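Local coordinates for solute-binding protein (Thermoactinomyces vulgaris, PDB 2ZYK) that probably binds cyclodextrins and related malto-oligosaccharides outside the cell membrane and hands them over for uptake, as solute-binding proteins of sugar transporters do, at residues 202-207 with 380-385. Sequence-based numbering, arbitrary orientation.
Sequences GLNSPE and ALNDAV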
ATOM      1  N   GLY A 202      16.548 -11.405  -4.767  1.00 19.24           N
ATOM      2  CA  GLY A 202      17.246 -11.677  -3.511  1.00 18.19           C
ATOM      3  C   GLY A 202      16.416 -12.432  -2.483  1.00 17.83           C
ATOM      4  O   GLY A 202      16.827 -12.567  -1.329  1.00 19.42           O
ATOM      5  N   LEU A 203      15.260 -12.940  -2.911  1.00 15.09           N
ATOM      6  CA  LEU A 203      14.288 -13.539  -2.006  1.00 13.76           C
ATOM      7  C   LEU A 203      14.561 -15.008  -1.609  1.00 14.74           C
ATOM      8  O   LEU A 203      13.727 -15.654  -0.957  1.00 14.92           O
ATOM      9  CB  LEU A 203      12.872 -13.335  -2.551  1.00 14.51           C
ATOM     10  CG  LEU A 203      12.073 -12.084  -2.129  1.00 13.32           C
ATOM     11  CD1 LEU A 203      12.933 -10.955  -1.576  1.00 14.42           C
ATOM     12  CD2 LEU A 203      11.185 -11.576  -3.257  1.00 13.22           C
ATOM     13  N   ASN A 204      15.732 -15.521  -1.995  1.00 13.99           N
ATOM     14  CA  ASN A 204      16.194 -16.837  -1.536  1.00 14.00           C
ATOM     15  C   ASN A 204      17.672 -16.825  -1.118  1.00 14.51           C
ATOM     16  O   ASN A 204      18.322 -17.869  -1.016  1.00 16.16           O
ATOM     17  CB  ASN A 204      15.891 -17.942  -2.568  1.00 14.27           C
ATOM     18  CG  ASN A 204      16.735 -17.830  -3.824  1.00 13.80           C
ATOM     19  OD1 ASN A 204      17.168 -16.745  -4.206  1.00 16.67           O
ATOM     20  ND2 ASN A 204      16.957 -18.957  -4.482  1.00 13.95           N
ATOM     21  N   SER A 205      18.184 -15.625  -0.871  1.00 14.28           N
ATOM     22  CA  SER A 205      19.492 -15.440  -0.262  1.00 13.67           C
ATOM     23  C   SER A 205      19.470 -15.951   1.181  1.00 12.94           C
ATOM     24  O   SER A 205      18.386 -16.139   1.757  1.00 12.51           O
ATOM     25  CB  SER A 205      19.862 -13.963  -0.266  1.00 12.89           C
ATOM     26  OG  SER A 205      18.994 -13.258   0.595  1.00 15.76           O
ATOM     27  N   PRO A 206      20.666 -16.178   1.774  1.00 13.02           N
ATOM     28  CA  PRO A 206      20.694 -16.551   3.191  1.00 13.88           C
ATOM     29  C   PRO A 206      19.969 -15.516   4.072  1.00 16.07           C
ATOM     30  O   PRO A 206      19.244 -15.902   4.997  1.00 17.74           O
ATOM     31  CB  PRO A 206      22.198 -16.607   3.512  1.00 13.90           C
ATOM     32  CG  PRO A 206      22.871 -16.831   2.182  1.00 11.92           C
ATOM     33  CD  PRO A 206      22.025 -16.100   1.190  1.00 11.57           C
ATOM     34  N   GLU A 207      20.137 -14.227   3.762  1.00 16.59           N
ATOM     35  CA  GLU A 207      19.478 -13.137   4.504  1.00 16.95           C
ATOM     36  C   GLU A 207      17.954 -13.138   4.358  1.00 16.66           C
ATOM     37  O   GLU A 207      17.243 -12.653   5.253  1.00 17.50           O
ATOM     38  CB  GLU A 207      20.035 -11.767   4.100  1.00 17.52           C
ATOM     39  CG  GLU A 207      21.535 -11.588   4.338  1.00 18.75           C
ATOM     40  CD  GLU A 207      22.376 -12.083   3.172  1.00 20.39           C
ATOM     41  OE1 GLU A 207      21.857 -12.105   2.035  1.00 21.39           O
ATOM     42  OE2 GLU A 207      23.556 -12.436   3.388  1.00 21.62           O
ATOM     43  N   ALA A 380      10.551 -23.184   0.907  1.00 12.32           N
ATOM     44  CA  ALA A 380       9.469 -22.310   0.486  1.00 12.75           C
ATOM     45  C   ALA A 380      10.014 -21.162  -0.379  1.00 11.84           C
ATOM     46  O   ALA A 380       9.415 -20.822  -1.399  1.00 11.66           O
ATOM     47  CB  ALA A 380       8.675 -21.787   1.675  1.00 12.55           C
ATOM     48  N   LEU A 381      11.154 -20.605   0.019  1.00  8.56           N
ATOM     49  CA  LEU A 381      11.773 -19.492  -0.690  1.00 10.61           C
ATOM     50  C   LEU A 381      12.368 -19.876  -2.038  1.00 12.15           C
ATOM     51  O   LEU A 381      12.190 -19.154  -3.014  1.00 11.33           O
ATOM     52  CB  LEU A 381      12.822 -18.796   0.184  1.00  9.94           C
ATOM     53  CG  LEU A 381      12.281 -17.977   1.369  1.00  7.47           C
ATOM     54  CD1 LEU A 381      13.420 -17.293   2.103  1.00  7.52           C
ATOM     55  CD2 LEU A 381      11.245 -16.965   0.930  1.00  5.45           C
ATOM     56  N   ASN A 382      13.055 -21.016  -2.081  1.00 13.66           N
ATOM     57  CA  ASN A 382      13.642 -21.544  -3.310  1.00 15.51           C
ATOM     58  C   ASN A 382      12.588 -21.873  -4.353  1.00 15.68           C
ATOM     59  O   ASN A 382      12.768 -21.569  -5.541  1.00 16.43           O
ATOM     60  CB  ASN A 382      14.502 -22.782  -3.019  1.00 16.89           C
ATOM     61  CG  ASN A 382      15.755 -22.452  -2.230  1.00 17.96           C
ATOM     62  OD1 ASN A 382      16.470 -21.492  -2.538  1.00 19.26           O
ATOM     63  ND2 ASN A 382      16.031 -23.249  -1.208  1.00 18.91           N
ATOM     64  N   ASP A 383      11.492 -22.485  -3.902  1.00 15.48           N
ATOM     65  CA  ASP A 383      10.333 -22.742  -4.750  1.00 15.44           C
ATOM     66  C   ASP A 383       9.773 -21.431  -5.298  1.00 17.16           C
ATOM     67  O   ASP A 383       9.502 -21.316  -6.501  1.00 17.26           O
ATOM     68  CB  ASP A 383       9.242 -23.487  -3.974  1.00 15.11           C
ATOM     69  CG  ASP A 383       9.533 -24.974  -3.821  1.00 16.37           C
ATOM     70  OD1 ASP A 383      10.528 -25.474  -4.406  1.00 17.60           O
ATOM     71  OD2 ASP A 383       8.754 -25.649  -3.113  1.00 14.92           O
ATOM     72  N   ALA A 384       9.640 -20.441  -4.417  1.00 16.95           N
ATOM     73  CA  ALA A 384       9.036 -19.171  -4.767  1.00 15.77           C
ATOM     74  C   ALA A 384       9.766 -18.469  -5.906  1.00 15.87           C
ATOM     75  O   ALA A 384       9.137 -18.007  -6.853  1.00 14.17           O
ATOM     76  CB  ALA A 384       8.958 -18.277  -3.547  1.00 14.40           C
ATOM     77  N   VAL A 385      11.089 -18.406  -5.821  1.00 17.18           N
ATOM     78  CA  VAL A 385      11.872 -17.627  -6.780  1.00 20.19           C
ATOM     79  C   VAL A 385      11.990 -18.328  -8.134  1.00 20.85           C
ATOM     80  O   VAL A 385      12.032 -17.669  -9.172  1.00 20.90           O
ATOM     81  CB  VAL A 385      13.280 -17.236  -6.232  1.00 20.21           C
ATOM     82  CG1 VAL A 385      13.157 -16.359  -4.979  1.00 22.26           C
ATOM     83  CG2 VAL A 385      14.084 -18.459  -5.927  1.00 21.39           C
TER
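Asn204 reaches across to Asn382 with its side-chain amide, ND2 giving a hydrogen bond of 3.2 Å to OD1 of Asn382. The two amide planes stand nearly at right angles, 78° apart, yet the donor still lies in the plane of the accepting carbonyl, and the N-H points at OD1 with an angle of 151°. Asn204 CG sits between its own backbone N and carbonyl carbon (chi1 70°), a rotation that lays the amide against Val385, whose CG2 comes within 3.4 Å of Asn204 CG. A short polar side chain suits this partly exposed margin, since it can pack on a valine methyl and still give an N-H to Asn382. A leucine here would probably leave Asn382 OD1 without this donor. Asn382 ND2 makes a weak hydrogen bond to Glu378 OE2, one turn earlier in helix 377-395, which may help set its rotation. In this periplasmic-binding-protein-type fold the contact sets the turn leading into helix 206-220 against that C-terminal helix. Ser205 is the N-cap of helix 206-220, its short hydroxyl reaching the backbone N of Ala208. On the inner side, the carbonyl oxygen of Leu203 points into the apolar side chain of Leu381, with CD2 at 3.4 Å and CB, CG and CD1 hardly farther; Leu381 also touches Ala208 and Met212. Beta-branched Val385 offers one methyl to each neighbour, CG2 to Asn204 and CG1 to Leu203 CB at 3.9 Å. The Leu203 side chain also touches Val359 and Ile363 of helix 357-371, where an apolar residue fits the buried setting.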